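Local coordinates for protein diphosphomevalonate decarboxylase, putative (Trypanosoma brucei, PDB 2HKE) that probably catalyses the ATP-dependent decarboxylation of (R)-5-diphosphomevalonate to isopentenyl diphosphate, a precursor of isoprenoids and sterols, at residues Ile100-Asn104 with Ser376-Pro380; Thr7-Pro11 with Gly367-Leu371; Gln205-Pro211 with Ile254-Pro260; Pro32-Ser36 with Arg216-Val221. The protein carries 1 engineered substitution. All coordinates share one frame; numbering follows the deposited sequence.

Contact 1. Residues Ile100-Asn104 with Ser376-Pro380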
# COMPACT_ATOMS: atom_id res chain seq x y z
N ILE A 100 3.14 18.80 14.11
CA ILE A 100 2.70 17.93 13.02
C ILE A 100 1.24 17.59 13.23
O ILE A 100 0.85 17.18 14.34
CB ILE A 100 3.46 16.58 13.07
CG1 ILE A 100 4.98 16.80 13.08
CG2 ILE A 100 3.05 15.67 11.92
CD1 ILE A 100 5.73 15.55 13.43
N VAL A 101 0.45 17.73 12.17
CA VAL A 101 -0.98 17.47 12.22
C VAL A 101 -1.28 16.59 11.03
O VAL A 101 -1.00 16.96 9.89
CB VAL A 101 -1.79 18.79 12.14
CG1 VAL A 101 -3.28 18.51 12.04
CG2 VAL A 101 -1.44 19.71 13.32
N SER A 102 -1.79 15.39 11.30
CA SER A 102 -1.96 14.40 10.27
C SER A 102 -3.40 13.89 10.27
O SER A 102 -3.98 13.69 11.33
CB SER A 102 -1.01 13.24 10.51
OG SER A 102 0.30 13.72 10.40
N GLU A 103 -3.96 13.68 9.09
CA GLU A 103 -5.23 12.97 9.00
C GLU A 103 -5.34 12.15 7.72
O GLU A 103 -4.47 12.22 6.83
CB GLU A 103 -6.38 13.97 9.04
CG GLU A 103 -6.53 14.72 7.76
CD GLU A 103 -7.53 15.86 7.82
OE1 GLU A 103 -7.77 16.41 8.93
OE2 GLU A 103 -8.03 16.22 6.74
N ASN A 104 -6.43 11.40 7.58
CA ASN A 104 -6.75 10.76 6.31
C ASN A 104 -8.25 10.64 6.19
O ASN A 104 -8.94 10.78 7.19
CB ASN A 104 -6.05 9.39 6.19
CG ASN A 104 -6.76 8.30 6.96
OD1 ASN A 104 -7.84 7.88 6.58
ND2 ASN A 104 -6.16 7.84 8.05
N SER A 376 -4.00 23.74 4.43
CA SER A 376 -3.33 23.34 5.63
C SER A 376 -4.29 22.89 6.71
O SER A 376 -5.40 23.40 6.82
CB SER A 376 -2.49 24.49 6.14
OG SER A 376 -1.84 24.13 7.34
N LEU A 377 -3.85 21.93 7.52
CA LEU A 377 -4.60 21.45 8.67
C LEU A 377 -4.25 22.27 9.89
O LEU A 377 -4.73 21.99 10.99
CB LEU A 377 -4.24 19.98 8.96
CG LEU A 377 -4.41 19.03 7.79
CD1 LEU A 377 -4.00 17.60 8.16
CD2 LEU A 377 -5.84 19.07 7.31
N ILE A 378 -3.34 23.22 9.68
CA ILE A 378 -2.84 24.09 10.74
C ILE A 378 -3.35 25.49 10.37
O ILE A 378 -2.95 26.05 9.33
CB ILE A 378 -1.28 24.05 10.82
CG1 ILE A 378 -0.79 22.67 11.28
CG2 ILE A 378 -0.74 25.12 11.76
CD1 ILE A 378 0.69 22.48 11.23
N PRO A 379 -4.23 26.06 11.21
CA PRO A 379 -4.78 27.39 10.92
C PRO A 379 -3.78 28.49 11.27
O PRO A 379 -2.95 28.32 12.16
CB PRO A 379 -5.98 27.47 11.88
CG PRO A 379 -5.52 26.71 13.07
CD PRO A 379 -4.76 25.52 12.48
N PRO A 380 -3.91 29.65 10.59
CA PRO A 380 -3.09 30.80 10.96
C PRO A 380 -3.51 31.32 12.34
O PRO A 380 -4.58 30.93 12.84
CB PRO A 380 -3.41 31.83 9.87
CG PRO A 380 -4.79 31.47 9.42
CD PRO A 380 -4.85 29.97 9.50
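Leu377 lies over Val101 and Glu103, two residues that point to the same face of strand 97-104. Leu377 CB sits 3.5 Å from Val101 CG1. From there CG turns beside its own backbone N, anti to the carbonyl carbon (chi1 -54°), and the side chain runs along the strand toward Glu103. At the fork, Leu377 CD1 comes down on the backbone and lies 3.5 Å from Val101 O. The same methyl, Leu377 CD1, also approaches Glu103 CG, at 3.9 Å. The other branch, Leu377 CD2, meets the acid itself, 3.6 Å from Glu103 OE2 and 3.7 Å from Glu103 CD. The extended chain of Glu103 thus brings its carboxylate beside a methyl, a van der Waals contact with no bond. Val101 uses its second branch on the next residue: Val101 CG2 is 3.7 Å from Ile378 CG1. No hydrogen bond joins the two segments. Ile378 N donates to Ser376 OG at 2.9 Å, the bond of an ST turn that shapes the tail. Leu377 N is hydrogen-bonded to Ser51 OG, which ties the tail to strand 48-55. Val101 is backbone hydrogen-bonded to Ser51 of that strand. Leu377 also touches Lys49 and Ile378 touches Glu53, so the tail lies across both strands. Ile100 and Ser102 alternate with Val101 and touch Met122 of helix 114-130 behind the sheet. The arrangement is that of a C-terminal tail laid over the face of a beta sheet whose other face is covered by a helix, here in the N-terminal domain of the S5-like type.

Contact 2. Residues Thr7-Pro11 with Gly367-Leu371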
# COMPACT_ATOMS: atom_id res chain seq x y z
N THR A 7 2.27 21.41 3.68
CA THR A 7 1.17 20.45 3.61
C THR A 7 1.36 19.54 2.41
O THR A 7 1.64 19.99 1.30
CB THR A 7 -0.23 21.15 3.52
OG1 THR A 7 -0.39 21.99 4.65
CG2 THR A 7 -1.37 20.10 3.53
N VAL A 8 1.19 18.24 2.66
CA VAL A 8 1.44 17.20 1.64
C VAL A 8 0.31 16.21 1.72
O VAL A 8 -0.18 15.91 2.81
CB VAL A 8 2.75 16.41 1.96
CG1 VAL A 8 2.90 15.20 1.06
CG2 VAL A 8 3.96 17.34 1.85
N GLU A 9 -0.08 15.69 0.56
CA GLU A 9 -0.94 14.54 0.50
C GLU A 9 -0.15 13.38 -0.11
O GLU A 9 0.61 13.57 -1.06
CB GLU A 9 -2.18 14.84 -0.33
CG GLU A 9 -3.21 15.72 0.45
CD GLU A 9 -4.51 15.95 -0.32
OE1 GLU A 9 -4.50 15.79 -1.57
OE2 GLU A 9 -5.53 16.30 0.35
N ALA A 10 -0.31 12.20 0.47
CA ALA A 10 0.29 11.00 -0.10
C ALA A 10 -0.74 9.89 -0.30
O ALA A 10 -1.65 9.70 0.52
CB ALA A 10 1.44 10.52 0.77
N PRO A 11 -0.55 9.07 -1.35
CA PRO A 11 -1.44 7.94 -1.64
C PRO A 11 -0.99 6.64 -0.96
O PRO A 11 0.18 6.52 -0.57
CB PRO A 11 -1.23 7.77 -3.12
CG PRO A 11 0.24 7.99 -3.29
CD PRO A 11 0.55 9.14 -2.32
N GLY A 367 1.85 9.83 -7.19
CA GLY A 367 2.67 9.97 -5.97
C GLY A 367 2.34 11.19 -5.11
O GLY A 367 1.20 11.63 -5.03
N VAL A 368 3.32 11.73 -4.40
CA VAL A 368 3.00 12.77 -3.40
C VAL A 368 2.74 14.14 -4.03
O VAL A 368 3.29 14.46 -5.08
CB VAL A 368 4.07 12.93 -2.32
CG1 VAL A 368 4.45 11.54 -1.77
CG2 VAL A 368 5.25 13.68 -2.86
N LYS A 369 1.91 14.93 -3.38
CA LYS A 369 1.53 16.26 -3.87
C LYS A 369 1.77 17.23 -2.73
O LYS A 369 1.44 16.94 -1.60
CB LYS A 369 0.06 16.28 -4.28
CG LYS A 369 -0.37 17.48 -5.15
CD LYS A 369 -1.73 17.30 -5.91
CE LYS A 369 -2.42 18.68 -6.21
NZ LYS A 369 -3.93 18.63 -6.52
N TYR A 370 2.35 18.40 -3.03
CA TYR A 370 2.57 19.47 -2.04
C TYR A 370 1.43 20.43 -2.27
O TYR A 370 1.15 20.80 -3.40
CB TYR A 370 3.95 20.14 -2.24
CG TYR A 370 5.07 19.19 -2.02
CD1 TYR A 370 5.43 18.30 -3.01
CD2 TYR A 370 5.68 19.08 -0.79
CE1 TYR A 370 6.41 17.38 -2.81
CE2 TYR A 370 6.69 18.14 -0.56
CZ TYR A 370 7.03 17.28 -1.58
OH TYR A 370 7.99 16.33 -1.41
N LEU A 371 0.77 20.83 -1.21
CA LEU A 371 -0.42 21.67 -1.29
C LEU A 371 -0.17 23.08 -0.78
O LEU A 371 0.85 23.39 -0.17
CB LEU A 371 -1.53 21.02 -0.47
CG LEU A 371 -2.31 19.86 -1.12
CD1 LEU A 371 -1.53 19.03 -2.12
CD2 LEU A 371 -2.95 19.02 -0.01
O HOH W 1 2.79 23.14 1.34
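Glu9 and Lys369 form a two-way backbone pair. Glu9 N donates to Lys369 O at 2.9 Å and Lys369 N to Glu9 O at 3.0 Å. This is an antiparallel hydrogen-bonded pair. Toward Thr7, Leu371 N gives a third bond to Thr7 O, 2.8 Å long. At that end a water accepts from Thr7 N and donates to Leu371 O, bridging the strand ends. The close-packed part of the contact is the face of Thr7, Glu9 and Leu371. Leu371 CD2 reaches across at about a right angle to the stem of Glu9, 3.3 Å from Glu9 CG. The Glu9 carboxylate makes a salt bridge with Arg47, and Thr7 OG1 is hydrogen-bonded to Ser51 OG. Strand 369-371, close to the C-terminus, pairs with strand 5-15, close to the N-terminus, so the chain's two ends meet in one antiparallel pair at the N-terminal sheet. The other face packs less closely and is covered by helix 114-130. There Val8 and Tyr370, a non-hydrogen-bonded pair, lie side by side and point the same way. With Val8 CG1 anti to the backbone N (chi1 171°), the other methyl, Val8 CG2, is set beside the Tyr370 ring, 3.6 Å from Tyr370 CD2. Val368 CG1 meets Ala10 CB at 4.1 Å. Helix residues Ala121, Ala124 and Ala125 close over this face, and Arg128 makes a cation-pi contact with Tyr370. The solvent side is at Lys369. Lys369 is exposed and its NZ stays 5.7 Å from Glu9 OE1, with no contact between the charges.

Contact 3. Residues Gln205-Pro211 with Ile254-Pro260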
# COMPACT_ATOMS: atom_id res chain seq x y z
N GLN A 205 7.60 -12.98 13.43
CA GLN A 205 7.23 -14.33 13.87
C GLN A 205 7.33 -15.30 12.70
O GLN A 205 7.83 -16.40 12.82
CB GLN A 205 5.85 -14.30 14.50
CG GLN A 205 5.54 -15.51 15.38
CD GLN A 205 6.41 -15.63 16.64
OE1 GLN A 205 7.11 -14.67 17.05
NE2 GLN A 205 6.37 -16.82 17.27
N SER A 206 6.90 -14.87 11.51
CA SER A 206 7.09 -15.68 10.29
C SER A 206 8.54 -15.94 10.00
O SER A 206 8.92 -17.01 9.67
CB SER A 206 6.44 -15.02 9.06
OG SER A 206 5.04 -14.90 9.20
N LEU A 207 9.39 -14.93 10.13
CA LEU A 207 10.77 -15.09 9.83
C LEU A 207 11.39 -16.08 10.77
O LEU A 207 12.23 -16.85 10.34
CB LEU A 207 11.51 -13.75 9.91
CG LEU A 207 12.92 -13.68 9.40
CD1 LEU A 207 13.10 -14.14 7.94
CD2 LEU A 207 13.33 -12.16 9.54
N LYS A 208 10.96 -16.05 12.04
CA LYS A 208 11.46 -16.97 13.07
C LYS A 208 10.99 -18.42 12.88
O LYS A 208 11.73 -19.35 13.19
CB LYS A 208 11.00 -16.48 14.44
CG LYS A 208 11.66 -17.14 15.66
CD LYS A 208 10.93 -16.75 16.92
CE LYS A 208 11.63 -17.27 18.19
NZ LYS A 208 10.93 -16.76 19.43
N THR A 209 9.75 -18.62 12.43
CA THR A 209 9.08 -19.91 12.53
C THR A 209 8.56 -20.55 11.25
O THR A 209 8.42 -21.78 11.20
CB THR A 209 7.92 -19.83 13.55
OG1 THR A 209 6.87 -18.98 13.04
CG2 THR A 209 8.45 -19.27 14.91
N SER A 210 8.27 -19.77 10.21
CA SER A 210 7.73 -20.37 8.99
C SER A 210 8.81 -21.10 8.23
O SER A 210 9.88 -20.52 7.91
CB SER A 210 7.08 -19.34 8.05
OG SER A 210 6.74 -19.99 6.81
N PRO A 211 8.57 -22.39 7.90
CA PRO A 211 9.63 -23.07 7.17
C PRO A 211 9.79 -22.57 5.76
O PRO A 211 10.73 -22.97 5.09
CB PRO A 211 9.16 -24.54 7.16
CG PRO A 211 7.69 -24.42 7.16
CD PRO A 211 7.44 -23.29 8.18
N ILE A 254 2.74 -18.53 4.05
CA ILE A 254 3.70 -18.15 5.09
C ILE A 254 3.01 -17.91 6.41
O ILE A 254 3.44 -18.42 7.44
CB ILE A 254 4.54 -16.94 4.67
CG1 ILE A 254 5.54 -17.38 3.58
CG2 ILE A 254 5.32 -16.42 5.87
CD1 ILE A 254 6.11 -16.26 2.75
N CYS A 255 1.95 -17.12 6.38
CA CYS A 255 1.19 -16.84 7.58
C CYS A 255 0.62 -18.14 8.18
O CYS A 255 0.63 -18.33 9.39
CB CYS A 255 0.11 -15.82 7.28
SG CYS A 255 0.86 -14.14 7.13
N ALA A 256 0.11 -19.02 7.33
CA ALA A 256 -0.53 -20.25 7.81
C ALA A 256 0.48 -21.22 8.44
O ALA A 256 0.09 -22.02 9.26
CB ALA A 256 -1.25 -20.97 6.64
N THR A 257 1.74 -21.14 8.05
CA THR A 257 2.82 -21.99 8.55
C THR A 257 3.74 -21.28 9.58
O THR A 257 4.81 -21.78 9.95
CB THR A 257 3.67 -22.47 7.41
OG1 THR A 257 4.25 -21.36 6.75
CG2 THR A 257 2.84 -23.29 6.38
N THR A 258 3.29 -20.11 10.01
CA THR A 258 3.91 -19.40 11.13
C THR A 258 3.41 -20.05 12.40
O THR A 258 2.30 -20.60 12.44
CB THR A 258 3.55 -17.89 11.05
OG1 THR A 258 4.11 -17.36 9.84
CG2 THR A 258 4.11 -17.07 12.25
N GLU A 259 4.22 -19.97 13.46
CA GLU A 259 3.85 -20.52 14.78
C GLU A 259 3.95 -19.47 15.87
O GLU A 259 5.03 -18.95 16.12
CB GLU A 259 4.75 -21.71 15.08
CG GLU A 259 4.58 -22.78 14.06
CD GLU A 259 5.18 -24.10 14.45
OE1 GLU A 259 6.21 -24.10 15.17
OE2 GLU A 259 4.61 -25.14 14.03
N PRO A 260 2.82 -19.09 16.49
CA PRO A 260 1.42 -19.47 16.24
C PRO A 260 0.95 -19.01 14.87
O PRO A 260 1.48 -18.03 14.33
CB PRO A 260 0.65 -18.70 17.30
CG PRO A 260 1.62 -18.20 18.25
CD PRO A 260 2.94 -18.14 17.60
O HOH W 2 8.01 -23.53 13.45
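Gln205 starts the contact with Thr258 and Glu259. With Gln205 CG anti to the backbone N (chi1 -162°), CG is placed 3.8 Å from Thr258 CG2. A bend at chi2 (65°) then turns the amide to the backbone. Gln205 NE2 donates to Glu259 O at 2.8 Å, in the carbonyl plane and in its own amide plane. One residue on, Ser206 OG lies 2.7 Å from Thr258 OG1 in a hydroxyl pair, and is also hydrogen-bonded to Trp20 NE1. Thr258 OG1 donates in turn to Ile254 O, a carbonyl on which this run of bonds ends. Ser206 CB touches Ile254 CG2. Thr209 OG1 works in both directions. It donates to Gln205 O one turn back, from above that carbonyl plane, and accepts from Glu259 N at 2.9 Å, with an N-H...O angle of 170°. This joins the end of one helix to the chain leaving the other. Ser210 is the first residue past helix 199-209. Ser210 OG donates to Thr257 OG1 at 2.8 Å and caps Leu212 N, in the turn leading into helix 213-234. Pro211 CD ends the walk 3.5 Å from Thr257 O. Helices 199-209 and 237-256 thus meet at their C-terminal ends, beside the start of helix 213-234, which links them in the chain and touches Leu207 and Ile254.

Contact 4. Residues Pro32-Ser36 with Arg216-Val221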
# COMPACT_ATOMS: atom_id res chain seq x y z
N PRO A 32 14.60 -4.57 5.11
CA PRO A 32 13.83 -5.76 4.87
C PRO A 32 14.70 -6.96 4.48
O PRO A 32 15.86 -6.76 4.09
CB PRO A 32 12.94 -5.35 3.74
CG PRO A 32 13.78 -4.43 2.93
CD PRO A 32 14.64 -3.70 3.93
N THR A 33 14.15 -8.17 4.60
CA THR A 33 14.86 -9.37 4.11
C THR A 33 14.93 -9.48 2.59
O THR A 33 15.77 -10.21 2.06
CB THR A 33 14.19 -10.65 4.65
OG1 THR A 33 12.77 -10.61 4.38
CG2 THR A 33 14.35 -10.76 6.11
N ASN A 34 14.02 -8.82 1.87
CA ASN A 34 13.98 -8.94 0.42
C ASN A 34 13.40 -7.65 -0.18
O ASN A 34 12.78 -6.85 0.55
CB ASN A 34 13.12 -10.14 0.01
CG ASN A 34 11.76 -10.14 0.67
OD1 ASN A 34 11.61 -10.72 1.77
ND2 ASN A 34 10.75 -9.44 0.06
N ASP A 35 13.60 -7.49 -1.46
CA ASP A 35 12.99 -6.37 -2.17
C ASP A 35 11.47 -6.55 -2.19
O ASP A 35 10.94 -7.65 -2.10
CB ASP A 35 13.43 -6.35 -3.61
CG ASP A 35 14.90 -5.96 -3.81
OD1 ASP A 35 15.66 -5.57 -2.90
OD2 ASP A 35 15.28 -6.09 -5.01
N SER A 36 10.78 -5.44 -2.41
CA SER A 36 9.35 -5.50 -2.67
C SER A 36 9.03 -4.59 -3.85
O SER A 36 9.88 -3.80 -4.26
CB SER A 36 8.54 -5.17 -1.44
OG SER A 36 8.96 -3.99 -0.78
N ARG A 216 12.11 -18.45 0.16
CA ARG A 216 11.49 -17.19 -0.35
C ARG A 216 12.53 -16.07 -0.52
O ARG A 216 12.58 -15.43 -1.56
CB ARG A 216 10.34 -16.76 0.53
CG ARG A 216 9.78 -15.37 0.16
CD ARG A 216 8.59 -14.98 0.96
NE ARG A 216 8.24 -13.61 0.57
CZ ARG A 216 7.76 -13.25 -0.62
NH1 ARG A 216 7.45 -14.15 -1.55
NH2 ARG A 216 7.54 -11.96 -0.84
N ILE A 217 13.34 -15.86 0.51
CA ILE A 217 14.31 -14.79 0.55
C ILE A 217 15.45 -15.08 -0.38
O ILE A 217 15.92 -14.22 -1.11
CB ILE A 217 14.81 -14.59 2.00
CG1 ILE A 217 13.62 -14.09 2.85
CG2 ILE A 217 16.05 -13.67 2.07
CD1 ILE A 217 13.79 -14.15 4.35
N SER A 218 15.90 -16.33 -0.37
CA SER A 218 17.08 -16.67 -1.12
C SER A 218 16.84 -16.82 -2.61
O SER A 218 17.65 -16.39 -3.42
CB SER A 218 17.66 -17.98 -0.59
OG SER A 218 18.89 -18.20 -1.21
N GLU A 219 15.74 -17.46 -2.98
CA GLU A 219 15.49 -17.83 -4.37
C GLU A 219 14.28 -17.11 -4.97
O GLU A 219 14.37 -16.60 -6.05
CB GLU A 219 15.29 -19.35 -4.44
CG GLU A 219 14.92 -19.89 -5.81
CD GLU A 219 14.70 -21.40 -5.84
OE1 GLU A 219 15.68 -22.16 -6.00
OE2 GLU A 219 13.53 -21.77 -5.77
N THR A 220 13.16 -17.09 -4.27
CA THR A 220 11.88 -16.84 -4.95
C THR A 220 11.76 -15.35 -5.26
O THR A 220 11.42 -14.96 -6.35
CB THR A 220 10.69 -17.29 -4.10
OG1 THR A 220 10.87 -18.68 -3.74
CG2 THR A 220 9.37 -17.15 -4.87
N VAL A 221 11.99 -14.52 -4.26
CA VAL A 221 11.79 -13.05 -4.52
C VAL A 221 12.75 -12.59 -5.60
O VAL A 221 12.32 -11.92 -6.53
CB VAL A 221 11.86 -12.21 -3.26
CG1 VAL A 221 11.91 -10.68 -3.61
CG2 VAL A 221 10.65 -12.53 -2.36
O HOH W 3 16.18 -11.44 -0.92
O HOH W 4 9.13 -11.71 2.42
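Chi1 of 51° on Asn34, which sets CG between the backbone N and the carbonyl carbon, and chi1 of 170° on Val221 bring these two side chains together at about a right angle. Asn34 CB lies 3.9 Å from Val221 CG1, and Asn34 ND2 is equally far from Val221 CG2. Val221 CG1 also touches Asp35 O at 3.5 Å. One turn earlier on helix 213-234, Ile217 reaches Thr33: Ile217 CD1 comes 3.5 Å from Thr33 CB, and Ile217 CG2 packs against Thr33 O. The helix is widened here, with Val221 N bonded to Arg216 O in a pi-type turn. Val221 CG2 sits over the centre of the Arg216 guanidinium, 3.4 Å above its plane. The polar groups are joined indirectly. One water lies at the guanidinium edge, accepts from Arg216 NE at 2.8 Å and donates to Asn34 OD1. A second water donates to Thr33 O and Ile217 O. Within the loop both ends of the Asn34 amide are held. Thr33 OG1 donates to Asn34 OD1, and Asn34 ND2 donates to Asp35 O at 2.8 Å, from above its carbonyl plane. Arg216 NH1 makes a salt bridge with Glu247. The chemistry implies a buried, water-mediated interface between the two domains, in which the charge of Arg216 is probably balanced by Glu247 while Lys18 O is shared by Asn34 ND2 and Arg216 NH2.

The four contacts form two pairs on opposite sides of the chain's centre. Contacts 1 and 2 have centres about 13 Å apart and reach the same sheet. Ser376 CA, in the tail a few residues past strand 369-371, lies 3.4 Å from Thr7 OG1. Contacts 3 and 4 are about 15 Å apart, centre to centre. Contact 4 lies on helix 213-234, which joins the two helices of contact 3 in the chain: Ile254 CD1 is 3.3 Å from Arg216 CD, and Leu207 CD1 is 3.7 Å from Ile217 CD1. Between contacts 2 and 4, which both join N-terminal to C-terminal parts of the chain, the nearest atoms are about 14 Å apart. A sulfate about 5 Å from the Pro11 side chain in contact 2 probably comes from the crystallisation liquor, but may mark an anion-binding pocket.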